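Local atomic coordinates of putative drug/sodium antiporter (Escherichia coli, PDB entry 4Z3N), a protein that is a membrane transporter of the MATE family, probably an ion-coupled antiporter, tied to the export of the genotoxin colibactin. Residues Ser27-Leu32 with Ala336-Phe341; Arg34-Met39 with Met306-Thr311; Leu174-Gly179 with Ala312-Val317; Tyr300-Pro305 with Ser342-Leu347; Leu391-Tyr396 with Val406-Met411. All coordinates share one frame; numbering follows the deposited sequence.

Four of the five contacts share helices. Helix 28-56 carries one side of contacts 1 and 2, helix 286-322 serves contacts 2, 3 and 4, and helix 326-358 serves contacts 1 and 4. Contact 2 lies about 10 Å, centre to centre, from both contact 1 and contact 3. I309 bridges contacts 1 and 2 by packing on A336, L339 and A340, while Q176 NE2 of contact 3 bonds to T311 O of contact 2. Contact 5 reaches this group through L391 and E394, which pack against A310, although its centre is about 18 Å from that of contact 2. Contacts 3 and 4 do not touch; their nearest atoms are about 8 Å apart.

Contact 1. Residues Ser27-Leu32 with Ala336-Phe341; sequences SLYKLL and AVALAF
Y29 and L32 of residues 27-32 lie against A336, A338 and L339 of residues 336-341, joining the start of helix 28-56 to helix 326-358 in the all-helical MATE fold. The segment axes cross at -62° and come no nearer than 10.3 Å, so side chains, not backbones, fill the interface. L32 points its CB at the other helix, where it meets L339 CD1 at 4.0 Å. Its CG stands anti to the carbonyl carbon (chi1 -73°), and from that branch point CD1 runs on to the backbone of A336, ending 3.8 Å from A336 CB. The Y29 CB does not point at helix 326-358, but the ring's CD1-CE1 edge does reach it. L339 comes to this edge, with its CG in the ring plane and 3.9 Å from Y29 CD1; farther along, CE1 lies 4.0 Å from A338 CB. L339 is thus shared: its CD1 reaches back to L32, while CG and CD2 border the tyrosine. S27 occupies the N-cap position of helix 28-56, so the contact falls at the very start of this membrane helix. I309 of helix 286-322 packs on A336 and L339; A335, just before the segment on helix 326-358, also touches Y29 and L32. At the outer end of the tyrosine, OH lies 3.9 Å from A338 CB, a methyl contact beside the polar tip.

Contact 2. Residues Arg34-Met39 with Met306-Thr311; sequences RMALPM and MLAIAT
M39 and T311 cross at a slant, the methionine folding around the threonine hydroxyl. With CG anti to the backbone N and bends at chi2 and chi3, M39 curls its chain so that CG lies nearest to T311 OG1, with CB and CE around it. The CE methyl, at the end of this curl, is 3.8 Å from T311 OG1. That hydroxyl is already engaged within its own helix, donating to A308 O at 2.7 Å, with a C=O...donor angle of 134° and the donor tilted 22° from the carbonyl plane. M39 meets OG1 with its carbons, SD standing a little farther off. The axes of residues 34-39 and 306-311, on helices 28-56 and 286-322, come within 7.9 Å, at 129°; both helices are membrane-spanning parts of the MATE fold. The small residues A36 and A308 suit this close approach: A36 CB points across and sits 3.6 Å from A308 O and 3.8 Å from I309 CA. A308 CB in turn lies 3.6 Å from A36 O, each alanine methyl lying against the other's carbonyl oxygen. P38 interrupts the backbone bonding of helix 28-56 and kinks it between A36 and M39. Beyond the contact, I181 and I184 of helix 181-204 cover M39, while I309 turns its side chain to helix 326-358.

Contact 3. Residues Leu174-Gly179 with Ala312-Val317; sequences LFQGAG and ALLTVV
T315 overlaps the last turn of helix 162-177, its hydroxyl and methyl both lying against the carbonyl oxygen of Q176. The helix ends there in a Schellman motif, closed by G179 with positive phi, and this C-terminal cap brings its final carbonyls against helix 286-322. T315 OG1 donates to Q176 O at 2.8 Å, from above the carbonyl plane (39° out of it) and at a C=O...donor angle of 140°. G179 N reaches the same oxygen from the opposite face at 3.1 Å, so Q176 O is gripped from two sides. The threonine's chi1 of -42° sets CG2 anti to the backbone N and lays this methyl 3.5 Å from G177 O. The same carbonyl takes its hydrogen bond from Q319 NE2, one turn on along helix 286-322. The side chain of Q176 leaves in another direction, extended beyond CG, and crosses L314 at about a right angle. Its amide is held at both ends, OE1 by Q89 NE2 and NE2 by T311 O, which joins helix 75-101 to helix 286-322 through one buried group. On its NE2 side the amide also meets an apolar neighbour: L314 CD2 lies 4.0 Å from Q176 NE2.

Contact 4. Residues Tyr300-Pro305 with Ser342-Leu347; sequences YFIITP and SIVLVL
I302 sets CG1 (chi1 -71°), and L347 sets CG (chi1 -68°), anti to the carbonyl carbon, and the two side chains slide past each other in opposite directions. I302 CG2 comes within 3.7 Å of L347 CB, and the same methyl touches V344 CG1 at 4.0 Å, I302 and V344 crossing at about a right angle. L347 CD1 meets the outer corner of the P305 ring, 3.9 Å from P305 CG. P305 CB meets I343 CG2 at 3.9 Å. P305 kinks helix 286-322, its N having no bond to the turn before, and turns its ring toward the partner helix. The segments run nearly antiparallel, at 159°, as parts of consecutive helices of the MATE fold. L383 and P384 of helix 382-399 cover V344, and F40 of helix 28-56 packs on P305, so that both helices border the pair.

Contact 5. Residues Leu391-Tyr396 with Val406-Met411; sequences LASEYY and VLLTLM
L408 reaches between A392 and Y396, which lie one helical turn apart on residues 391-396. Its chi1 of -74° sets CG anti to the carbonyl carbon, and the nearly extended chi2 of 164° pushes CD1 straight across, closely against A392 CB. The same methyl approaches Y396 near the plane of its ring, at the edge, 4.2 Å from CE2; the two side chains cross at about a right angle. Nearer the root of the leucine, S393 OG lies 3.8 Å from L408 CB. S393 and T409 turn their hydroxyls alike, OG and OG1 each anti to its carbonyl carbon. The two oxygens stand 3.7 Å apart, and a water joins them, 2.9 Å from S393 OG and 3.1 Å from T409 OG1. T409 OG1 is further bonded to S405 O, one turn back in its own helix, and S405 OG in turn bonds to S393 O, giving the two helices a second polar tie. A450 and L453 of helix 432-453 close over A392 and Y396. The axes of residues 391-396 and 406-411 pass 9.0 Å apart at 160°; their helices, 382-399 and 402-413, form a helical hairpin, two successive helices of the MATE fold joined by a short turn.

Contact 1. Residues Ser27-Leu32 with Ala336-Phe341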
# COMPACT_ATOMS: atom_id res chain seq x y z
N SER A 27 -6.59 -26.27 -4.12
CA SER A 27 -7.20 -25.33 -5.04
C SER A 27 -6.67 -23.91 -4.81
O SER A 27 -6.74 -23.37 -3.69
CB SER A 27 -8.72 -25.35 -4.90
OG SER A 27 -9.32 -24.26 -5.57
N LEU A 28 -6.13 -23.31 -5.86
CA LEU A 28 -5.49 -22.01 -5.71
C LEU A 28 -6.51 -20.93 -5.37
O LEU A 28 -6.21 -20.03 -4.58
CB LEU A 28 -4.71 -21.66 -6.96
CG LEU A 28 -3.42 -22.48 -7.06
CD1 LEU A 28 -2.81 -22.32 -8.42
CD2 LEU A 28 -2.44 -22.08 -5.96
N TYR A 29 -7.72 -21.02 -5.94
CA TYR A 29 -8.74 -20.02 -5.66
C TYR A 29 -9.15 -20.04 -4.20
O TYR A 29 -9.20 -18.98 -3.57
CB TYR A 29 -9.97 -20.20 -6.56
CG TYR A 29 -9.65 -19.97 -8.00
CD1 TYR A 29 -9.30 -18.71 -8.45
CD2 TYR A 29 -9.68 -21.02 -8.92
CE1 TYR A 29 -8.99 -18.50 -9.78
CE2 TYR A 29 -9.38 -20.82 -10.24
CZ TYR A 29 -9.03 -19.55 -10.67
OH TYR A 29 -8.73 -19.32 -11.99
N LYS A 30 -9.43 -21.22 -3.67
CA LYS A 30 -9.72 -21.39 -2.24
C LYS A 30 -8.55 -20.90 -1.38
O LYS A 30 -8.74 -20.17 -0.40
CB LYS A 30 -10.05 -22.86 -1.91
CG LYS A 30 -11.32 -23.40 -2.57
CD LYS A 30 -12.48 -22.39 -2.45
CE LYS A 30 -13.66 -22.76 -3.35
NZ LYS A 30 -13.84 -21.81 -4.51
N LEU A 31 -7.34 -21.29 -1.76
CA LEU A 31 -6.15 -20.91 -1.03
C LEU A 31 -5.96 -19.38 -0.99
O LEU A 31 -5.78 -18.81 0.09
CB LEU A 31 -4.93 -21.60 -1.63
CG LEU A 31 -3.58 -21.22 -1.03
CD1 LEU A 31 -3.51 -21.50 0.48
CD2 LEU A 31 -2.41 -21.89 -1.80
N LEU A 32 -6.01 -18.71 -2.14
CA LEU A 32 -5.84 -17.26 -2.16
C LEU A 32 -6.96 -16.50 -1.43
O LEU A 32 -6.71 -15.48 -0.78
CB LEU A 32 -5.74 -16.76 -3.61
CG LEU A 32 -4.45 -17.06 -4.35
CD1 LEU A 32 -4.63 -16.78 -5.83
CD2 LEU A 32 -3.29 -16.25 -3.79
N ALA A 336 -4.85 -15.47 -8.96
CA ALA A 336 -4.93 -14.13 -8.39
C ALA A 336 -5.43 -13.09 -9.40
O ALA A 336 -6.29 -12.26 -9.06
CB ALA A 336 -3.57 -13.71 -7.85
N VAL A 337 -4.90 -13.10 -10.63
CA VAL A 337 -5.35 -12.12 -11.62
C VAL A 337 -6.85 -12.34 -11.90
O VAL A 337 -7.61 -11.38 -12.02
CB VAL A 337 -4.54 -12.18 -12.96
CG1 VAL A 337 -5.24 -11.39 -14.04
CG2 VAL A 337 -3.12 -11.66 -12.78
N ALA A 338 -7.26 -13.61 -12.00
CA ALA A 338 -8.66 -13.94 -12.23
C ALA A 338 -9.55 -13.40 -11.10
O ALA A 338 -10.58 -12.78 -11.36
CB ALA A 338 -8.84 -15.43 -12.38
N LEU A 339 -9.15 -13.61 -9.85
CA LEU A 339 -9.93 -13.06 -8.73
C LEU A 339 -9.97 -11.54 -8.73
O LEU A 339 -11.06 -10.94 -8.69
CB LEU A 339 -9.39 -13.54 -7.39
CG LEU A 339 -9.53 -15.04 -7.14
CD1 LEU A 339 -8.73 -15.44 -5.89
CD2 LEU A 339 -11.02 -15.44 -7.07
N ALA A 340 -8.79 -10.93 -8.78
CA ALA A 340 -8.62 -9.48 -8.67
C ALA A 340 -9.28 -8.75 -9.81
O ALA A 340 -9.96 -7.75 -9.61
CB ALA A 340 -7.15 -9.11 -8.61
N PHE A 341 -9.07 -9.24 -11.01
CA PHE A 341 -9.67 -8.60 -12.17
C PHE A 341 -11.20 -8.62 -12.01
O PHE A 341 -11.87 -7.62 -12.22
CB PHE A 341 -9.23 -9.32 -13.45
CG PHE A 341 -9.54 -8.58 -14.70
CD1 PHE A 341 -10.80 -8.60 -15.25
CD2 PHE A 341 -8.55 -7.86 -15.35
CE1 PHE A 341 -11.08 -7.91 -16.41
CE2 PHE A 341 -8.82 -7.15 -16.51
CZ PHE A 341 -10.08 -7.18 -17.03

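Contact 2. Residues Arg34-Met39 with Met306-Thr311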
# COMPACT_ATOMS: atom_id res chain seq x y z
N ARG A 34 -9.00 -17.54 1.04
CA ARG A 34 -9.03 -17.75 2.48
C ARG A 34 -7.94 -16.95 3.16
O ARG A 34 -8.04 -16.60 4.33
CB ARG A 34 -8.89 -19.21 2.81
CG ARG A 34 -7.49 -19.59 3.15
CD ARG A 34 -7.33 -21.09 3.02
NE ARG A 34 -7.23 -21.73 4.32
CZ ARG A 34 -7.10 -23.03 4.48
NH1 ARG A 34 -7.06 -23.83 3.41
NH2 ARG A 34 -7.01 -23.54 5.71
N MET A 35 -6.87 -16.69 2.42
CA MET A 35 -5.80 -15.84 2.89
C MET A 35 -6.08 -14.36 2.67
O MET A 35 -5.71 -13.53 3.50
CB MET A 35 -4.51 -16.23 2.20
CG MET A 35 -4.02 -17.59 2.62
SD MET A 35 -2.54 -18.01 1.70
CE MET A 35 -1.34 -16.91 2.45
N ALA A 36 -6.72 -14.03 1.54
CA ALA A 36 -6.94 -12.62 1.20
C ALA A 36 -8.12 -12.00 1.91
O ALA A 36 -8.15 -10.80 2.08
CB ALA A 36 -7.11 -12.45 -0.29
N LEU A 37 -9.11 -12.80 2.31
CA LEU A 37 -10.31 -12.23 2.92
C LEU A 37 -10.06 -11.63 4.31
O LEU A 37 -10.50 -10.52 4.59
CB LEU A 37 -11.44 -13.26 3.01
CG LEU A 37 -12.30 -13.46 1.75
CD1 LEU A 37 -13.55 -14.23 2.10
CD2 LEU A 37 -12.65 -12.15 1.05
N PRO A 38 -9.34 -12.37 5.18
CA PRO A 38 -8.94 -11.82 6.48
C PRO A 38 -8.14 -10.54 6.32
O PRO A 38 -8.27 -9.62 7.13
CB PRO A 38 -8.05 -12.92 7.07
CG PRO A 38 -8.51 -14.17 6.41
CD PRO A 38 -8.96 -13.78 5.04
N MET A 39 -7.31 -10.50 5.28
CA MET A 39 -6.45 -9.36 4.98
C MET A 39 -7.28 -8.15 4.58
O MET A 39 -6.98 -7.02 4.94
CB MET A 39 -5.45 -9.69 3.87
CG MET A 39 -4.43 -8.59 3.63
SD MET A 39 -3.51 -8.09 5.11
CE MET A 39 -2.41 -9.48 5.33
N MET A 306 -7.73 -5.84 -4.60
CA MET A 306 -6.56 -6.31 -5.33
C MET A 306 -5.27 -6.27 -4.47
O MET A 306 -4.36 -7.09 -4.65
CB MET A 306 -6.40 -5.50 -6.61
CG MET A 306 -4.99 -5.27 -7.07
SD MET A 306 -4.94 -3.70 -7.96
CE MET A 306 -6.33 -3.88 -9.08
N LEU A 307 -5.22 -5.32 -3.53
CA LEU A 307 -4.09 -5.25 -2.60
C LEU A 307 -4.16 -6.41 -1.60
O LEU A 307 -3.13 -6.95 -1.20
CB LEU A 307 -4.07 -3.91 -1.86
CG LEU A 307 -3.85 -2.63 -2.69
CD1 LEU A 307 -3.80 -1.43 -1.80
CD2 LEU A 307 -2.58 -2.72 -3.50
N ALA A 308 -5.38 -6.78 -1.23
CA ALA A 308 -5.62 -7.94 -0.37
C ALA A 308 -5.16 -9.26 -1.01
O ALA A 308 -4.46 -10.06 -0.38
CB ALA A 308 -7.08 -8.02 -0.01
N ILE A 309 -5.60 -9.50 -2.25
CA ILE A 309 -5.17 -10.66 -3.02
C ILE A 309 -3.62 -10.69 -3.25
O ILE A 309 -2.99 -11.74 -3.15
CB ILE A 309 -5.93 -10.71 -4.38
CG1 ILE A 309 -7.43 -10.74 -4.11
CG2 ILE A 309 -5.50 -11.91 -5.22
CD1 ILE A 309 -8.29 -10.66 -5.36
N ALA A 310 -3.04 -9.52 -3.52
CA ALA A 310 -1.60 -9.37 -3.67
C ALA A 310 -0.85 -9.90 -2.46
O ALA A 310 0.20 -10.56 -2.62
CB ALA A 310 -1.23 -7.89 -3.90
N THR A 311 -1.35 -9.59 -1.27
CA THR A 311 -0.64 -9.96 -0.05
C THR A 311 -0.67 -11.48 0.06
O THR A 311 0.32 -12.09 0.49
CB THR A 311 -1.23 -9.33 1.29
OG1 THR A 311 -2.55 -9.82 1.55
CG2 THR A 311 -1.22 -7.81 1.27

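Contact 3. Residues Leu174-Gly179 with Ala312-Val317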
# COMPACT_ATOMS: atom_id res chain seq x y z
N LEU A 174 6.09 -11.00 9.40
CA LEU A 174 6.26 -12.29 10.05
C LEU A 174 5.02 -13.20 9.87
O LEU A 174 5.14 -14.32 9.37
CB LEU A 174 6.58 -12.09 11.53
CG LEU A 174 6.93 -13.33 12.35
CD1 LEU A 174 7.77 -14.22 11.50
CD2 LEU A 174 7.69 -12.95 13.60
N PHE A 175 3.84 -12.71 10.24
CA PHE A 175 2.64 -13.54 10.20
C PHE A 175 2.06 -13.73 8.79
O PHE A 175 1.40 -14.73 8.49
CB PHE A 175 1.58 -12.97 11.13
CG PHE A 175 1.87 -13.21 12.59
CD1 PHE A 175 1.43 -14.39 13.21
CD2 PHE A 175 2.56 -12.27 13.35
CE1 PHE A 175 1.68 -14.62 14.55
CE2 PHE A 175 2.82 -12.50 14.71
CZ PHE A 175 2.38 -13.68 15.31
N GLN A 176 2.31 -12.77 7.90
CA GLN A 176 1.96 -12.92 6.51
C GLN A 176 2.87 -13.95 5.79
O GLN A 176 2.42 -14.72 4.94
CB GLN A 176 2.02 -11.57 5.81
CG GLN A 176 2.10 -11.68 4.31
CD GLN A 176 2.31 -10.35 3.64
OE1 GLN A 176 2.96 -9.46 4.18
NE2 GLN A 176 1.75 -10.21 2.45
N GLY A 177 4.16 -13.98 6.14
CA GLY A 177 5.08 -14.96 5.59
C GLY A 177 4.70 -16.40 5.95
O GLY A 177 4.76 -17.31 5.11
N ALA A 178 4.26 -16.59 7.19
CA ALA A 178 3.82 -17.89 7.68
C ALA A 178 2.40 -18.25 7.24
O ALA A 178 1.88 -19.29 7.63
CB ALA A 178 3.90 -17.93 9.19
N GLY A 179 1.75 -17.37 6.48
CA GLY A 179 0.39 -17.59 6.04
C GLY A 179 -0.64 -17.54 7.16
O GLY A 179 -1.76 -18.04 7.01
N ALA A 312 -1.79 -12.08 -0.36
CA ALA A 312 -2.00 -13.53 -0.28
C ALA A 312 -1.09 -14.25 -1.26
O ALA A 312 -0.63 -15.36 -1.00
CB ALA A 312 -3.46 -13.89 -0.55
N LEU A 313 -0.83 -13.58 -2.37
CA LEU A 313 -0.08 -14.14 -3.48
C LEU A 313 1.40 -14.18 -3.17
O LEU A 313 2.11 -15.08 -3.63
CB LEU A 313 -0.33 -13.33 -4.76
CG LEU A 313 0.47 -13.84 -5.97
CD1 LEU A 313 -0.02 -15.24 -6.43
CD2 LEU A 313 0.40 -12.85 -7.09
N LEU A 314 1.87 -13.21 -2.38
CA LEU A 314 3.26 -13.17 -1.96
C LEU A 314 3.63 -14.46 -1.17
O LEU A 314 4.62 -15.14 -1.45
CB LEU A 314 3.53 -11.91 -1.11
CG LEU A 314 5.00 -11.73 -0.73
CD1 LEU A 314 5.63 -10.71 -1.62
CD2 LEU A 314 5.16 -11.34 0.72
N THR A 315 2.80 -14.78 -0.19
CA THR A 315 2.95 -16.00 0.57
C THR A 315 2.89 -17.28 -0.27
O THR A 315 3.69 -18.21 -0.05
CB THR A 315 1.87 -16.08 1.61
OG1 THR A 315 1.74 -14.77 2.20
CG2 THR A 315 2.24 -17.11 2.66
N VAL A 316 1.95 -17.34 -1.20
CA VAL A 316 1.77 -18.53 -2.02
C VAL A 316 2.90 -18.67 -3.05
O VAL A 316 3.43 -19.77 -3.26
CB VAL A 316 0.40 -18.52 -2.74
CG1 VAL A 316 0.34 -19.64 -3.75
CG2 VAL A 316 -0.73 -18.63 -1.72
N VAL A 317 3.29 -17.55 -3.67
CA VAL A 317 4.41 -17.58 -4.60
C VAL A 317 5.69 -17.84 -3.84
O VAL A 317 6.48 -18.70 -4.23
CB VAL A 317 4.55 -16.26 -5.39
CG1 VAL A 317 5.84 -16.28 -6.24
CG2 VAL A 317 3.30 -16.02 -6.27

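Contact 4. Residues Tyr300-Pro305 with Ser342-Leu347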
# COMPACT_ATOMS: atom_id res chain seq x y z
N TYR A 300 -9.57 4.64 -4.76
CA TYR A 300 -8.66 3.89 -3.93
C TYR A 300 -9.34 2.67 -3.27
O TYR A 300 -8.76 1.58 -3.25
CB TYR A 300 -8.03 4.78 -2.85
CG TYR A 300 -7.09 3.98 -2.00
CD1 TYR A 300 -5.82 3.70 -2.44
CD2 TYR A 300 -7.51 3.43 -0.79
CE1 TYR A 300 -4.96 2.93 -1.68
CE2 TYR A 300 -6.65 2.66 -0.03
CZ TYR A 300 -5.38 2.41 -0.48
OH TYR A 300 -4.51 1.65 0.26
N PHE A 301 -10.55 2.86 -2.73
CA PHE A 301 -11.29 1.74 -2.17
C PHE A 301 -11.53 0.62 -3.20
O PHE A 301 -11.47 -0.56 -2.86
CB PHE A 301 -12.65 2.19 -1.60
CG PHE A 301 -13.65 1.05 -1.49
CD1 PHE A 301 -13.47 0.03 -0.54
CD2 PHE A 301 -14.74 0.98 -2.35
CE1 PHE A 301 -14.37 -1.03 -0.45
CE2 PHE A 301 -15.64 -0.08 -2.26
CZ PHE A 301 -15.45 -1.09 -1.31
N ILE A 302 -11.81 0.98 -4.44
CA ILE A 302 -12.10 0.01 -5.48
C ILE A 302 -10.91 -0.92 -5.70
O ILE A 302 -11.05 -2.10 -6.07
CB ILE A 302 -12.46 0.71 -6.81
CG1 ILE A 302 -13.84 1.37 -6.71
CG2 ILE A 302 -12.39 -0.28 -8.00
CD1 ILE A 302 -14.14 2.28 -7.89
N ILE A 303 -9.74 -0.37 -5.44
CA ILE A 303 -8.50 -1.05 -5.75
C ILE A 303 -8.04 -1.94 -4.59
O ILE A 303 -7.17 -2.80 -4.76
CB ILE A 303 -7.45 0.03 -6.14
CG1 ILE A 303 -7.86 0.71 -7.44
CG2 ILE A 303 -6.02 -0.50 -6.16
CD1 ILE A 303 -7.05 1.94 -7.76
N THR A 304 -8.66 -1.76 -3.42
CA THR A 304 -8.17 -2.41 -2.20
C THR A 304 -8.30 -3.94 -2.23
O THR A 304 -7.42 -4.62 -1.72
CB THR A 304 -8.88 -1.85 -0.91
OG1 THR A 304 -10.28 -1.71 -1.11
CG2 THR A 304 -8.31 -0.51 -0.53
N PRO A 305 -9.38 -4.49 -2.82
CA PRO A 305 -9.50 -5.95 -2.92
C PRO A 305 -8.33 -6.59 -3.69
O PRO A 305 -7.97 -7.74 -3.44
CB PRO A 305 -10.83 -6.16 -3.66
CG PRO A 305 -11.13 -4.88 -4.29
CD PRO A 305 -10.55 -3.82 -3.41
N SER A 342 -11.74 -9.76 -11.61
CA SER A 342 -13.18 -9.96 -11.59
C SER A 342 -13.87 -9.06 -10.59
O SER A 342 -14.84 -8.39 -10.93
CB SER A 342 -13.51 -11.42 -11.28
OG SER A 342 -13.34 -12.21 -12.44
N ILE A 343 -13.38 -9.07 -9.36
CA ILE A 343 -13.86 -8.15 -8.34
C ILE A 343 -13.71 -6.67 -8.73
O ILE A 343 -14.68 -5.91 -8.62
CB ILE A 343 -13.13 -8.40 -7.02
CG1 ILE A 343 -13.11 -9.90 -6.74
CG2 ILE A 343 -13.75 -7.54 -5.90
CD1 ILE A 343 -12.60 -10.29 -5.36
N VAL A 344 -12.53 -6.25 -9.17
CA VAL A 344 -12.32 -4.83 -9.45
C VAL A 344 -13.17 -4.35 -10.64
O VAL A 344 -13.62 -3.20 -10.66
CB VAL A 344 -10.83 -4.49 -9.71
CG1 VAL A 344 -10.69 -3.08 -10.26
CG2 VAL A 344 -10.02 -4.63 -8.44
N LEU A 345 -13.40 -5.23 -11.62
CA LEU A 345 -14.25 -4.88 -12.75
C LEU A 345 -15.68 -4.52 -12.30
O LEU A 345 -16.25 -3.49 -12.74
CB LEU A 345 -14.27 -6.01 -13.76
CG LEU A 345 -15.24 -5.85 -14.94
CD1 LEU A 345 -14.74 -4.74 -15.88
CD2 LEU A 345 -15.44 -7.20 -15.67
N VAL A 346 -16.24 -5.35 -11.42
CA VAL A 346 -17.53 -5.07 -10.79
C VAL A 346 -17.55 -3.73 -10.02
O VAL A 346 -18.45 -2.92 -10.20
CB VAL A 346 -17.94 -6.23 -9.85
CG1 VAL A 346 -19.20 -5.87 -9.04
CG2 VAL A 346 -18.15 -7.48 -10.67
N LEU A 347 -16.55 -3.49 -9.18
CA LEU A 347 -16.51 -2.26 -8.41
C LEU A 347 -16.33 -1.05 -9.32
O LEU A 347 -16.87 0.03 -9.06
CB LEU A 347 -15.39 -2.31 -7.37
CG LEU A 347 -15.69 -3.32 -6.27
CD1 LEU A 347 -14.60 -3.30 -5.24
CD2 LEU A 347 -17.01 -3.00 -5.64

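Contact 5. Residues Leu391-Tyr396 with Val406-Met411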
# COMPACT_ATOMS: atom_id res chain seq x y z
N LEU A 391 -0.03 -7.37 -9.65
CA LEU A 391 0.21 -8.73 -9.16
C LEU A 391 1.52 -9.31 -9.74
O LEU A 391 2.24 -10.04 -9.05
CB LEU A 391 -0.97 -9.65 -9.48
CG LEU A 391 -2.28 -9.34 -8.72
CD1 LEU A 391 -3.47 -10.19 -9.22
CD2 LEU A 391 -2.09 -9.47 -7.20
N ALA A 392 1.83 -8.98 -10.99
CA ALA A 392 3.13 -9.35 -11.54
C ALA A 392 4.27 -8.81 -10.67
O ALA A 392 5.28 -9.49 -10.48
CB ALA A 392 3.27 -8.87 -12.99
N SER A 393 4.11 -7.59 -10.14
CA SER A 393 5.12 -7.00 -9.24
C SER A 393 5.28 -7.76 -7.92
O SER A 393 6.38 -7.92 -7.41
CB SER A 393 4.78 -5.55 -8.92
OG SER A 393 5.16 -4.72 -9.99
N GLU A 394 4.15 -8.19 -7.37
CA GLU A 394 4.13 -8.98 -6.16
C GLU A 394 4.91 -10.30 -6.37
O GLU A 394 5.66 -10.72 -5.49
CB GLU A 394 2.69 -9.25 -5.73
CG GLU A 394 2.49 -9.49 -4.24
CD GLU A 394 2.72 -8.23 -3.41
OE1 GLU A 394 3.12 -7.21 -4.02
OE2 GLU A 394 2.50 -8.25 -2.17
N TYR A 395 4.71 -10.93 -7.54
CA TYR A 395 5.36 -12.18 -7.89
C TYR A 395 6.90 -12.09 -7.89
O TYR A 395 7.60 -12.95 -7.34
CB TYR A 395 4.86 -12.66 -9.27
CG TYR A 395 5.46 -13.97 -9.75
CD1 TYR A 395 6.67 -13.99 -10.43
CD2 TYR A 395 4.82 -15.18 -9.53
CE1 TYR A 395 7.24 -15.15 -10.87
CE2 TYR A 395 5.39 -16.37 -9.97
CZ TYR A 395 6.60 -16.35 -10.64
OH TYR A 395 7.19 -17.52 -11.10
N TYR A 396 7.43 -11.04 -8.49
CA TYR A 396 8.86 -10.85 -8.49
C TYR A 396 9.41 -10.52 -7.09
O TYR A 396 10.52 -10.92 -6.74
CB TYR A 396 9.24 -9.76 -9.48
CG TYR A 396 9.11 -10.26 -10.90
CD1 TYR A 396 9.95 -11.26 -11.38
CD2 TYR A 396 8.13 -9.77 -11.74
CE1 TYR A 396 9.83 -11.74 -12.67
CE2 TYR A 396 7.99 -10.24 -13.03
CZ TYR A 396 8.84 -11.21 -13.50
OH TYR A 396 8.70 -11.66 -14.79
N VAL A 406 10.07 -3.24 -10.15
CA VAL A 406 10.23 -1.82 -10.43
C VAL A 406 10.02 -1.51 -11.91
O VAL A 406 9.39 -0.52 -12.26
CB VAL A 406 11.61 -1.32 -9.98
CG1 VAL A 406 11.83 0.15 -10.36
CG2 VAL A 406 11.76 -1.53 -8.48
N LEU A 407 10.52 -2.39 -12.77
CA LEU A 407 10.28 -2.28 -14.21
C LEU A 407 8.79 -2.15 -14.56
O LEU A 407 8.42 -1.35 -15.42
CB LEU A 407 10.87 -3.48 -14.94
CG LEU A 407 10.54 -3.50 -16.43
CD1 LEU A 407 11.02 -2.21 -17.15
CD2 LEU A 407 11.07 -4.78 -17.11
N LEU A 408 7.94 -2.92 -13.90
CA LEU A 408 6.52 -2.91 -14.21
C LEU A 408 5.84 -1.67 -13.63
O LEU A 408 4.91 -1.12 -14.21
CB LEU A 408 5.85 -4.19 -13.70
CG LEU A 408 6.17 -5.43 -14.53
CD1 LEU A 408 5.83 -6.72 -13.79
CD2 LEU A 408 5.47 -5.37 -15.88
N THR A 409 6.31 -1.22 -12.48
CA THR A 409 5.76 -0.02 -11.88
C THR A 409 6.15 1.23 -12.68
O THR A 409 5.38 2.17 -12.81
CB THR A 409 6.21 0.11 -10.43
OG1 THR A 409 5.83 -1.08 -9.73
CG2 THR A 409 5.54 1.29 -9.77
N LEU A 410 7.36 1.22 -13.24
CA LEU A 410 7.84 2.33 -14.05
C LEU A 410 7.10 2.38 -15.36
O LEU A 410 6.78 3.45 -15.88
CB LEU A 410 9.33 2.20 -14.31
CG LEU A 410 10.23 2.55 -13.13
CD1 LEU A 410 11.68 2.26 -13.50
CD2 LEU A 410 10.02 4.00 -12.76
N MET A 411 6.85 1.20 -15.89
CA MET A 411 6.13 1.04 -17.14
C MET A 411 4.70 1.50 -16.98
O MET A 411 4.10 2.00 -17.92
CB MET A 411 6.18 -0.42 -17.60
CG MET A 411 5.73 -0.64 -19.04
SD MET A 411 6.94 -0.05 -20.24
CE MET A 411 8.33 0.25 -19.14
O HOH W 1 3.18 -2.62 -10.41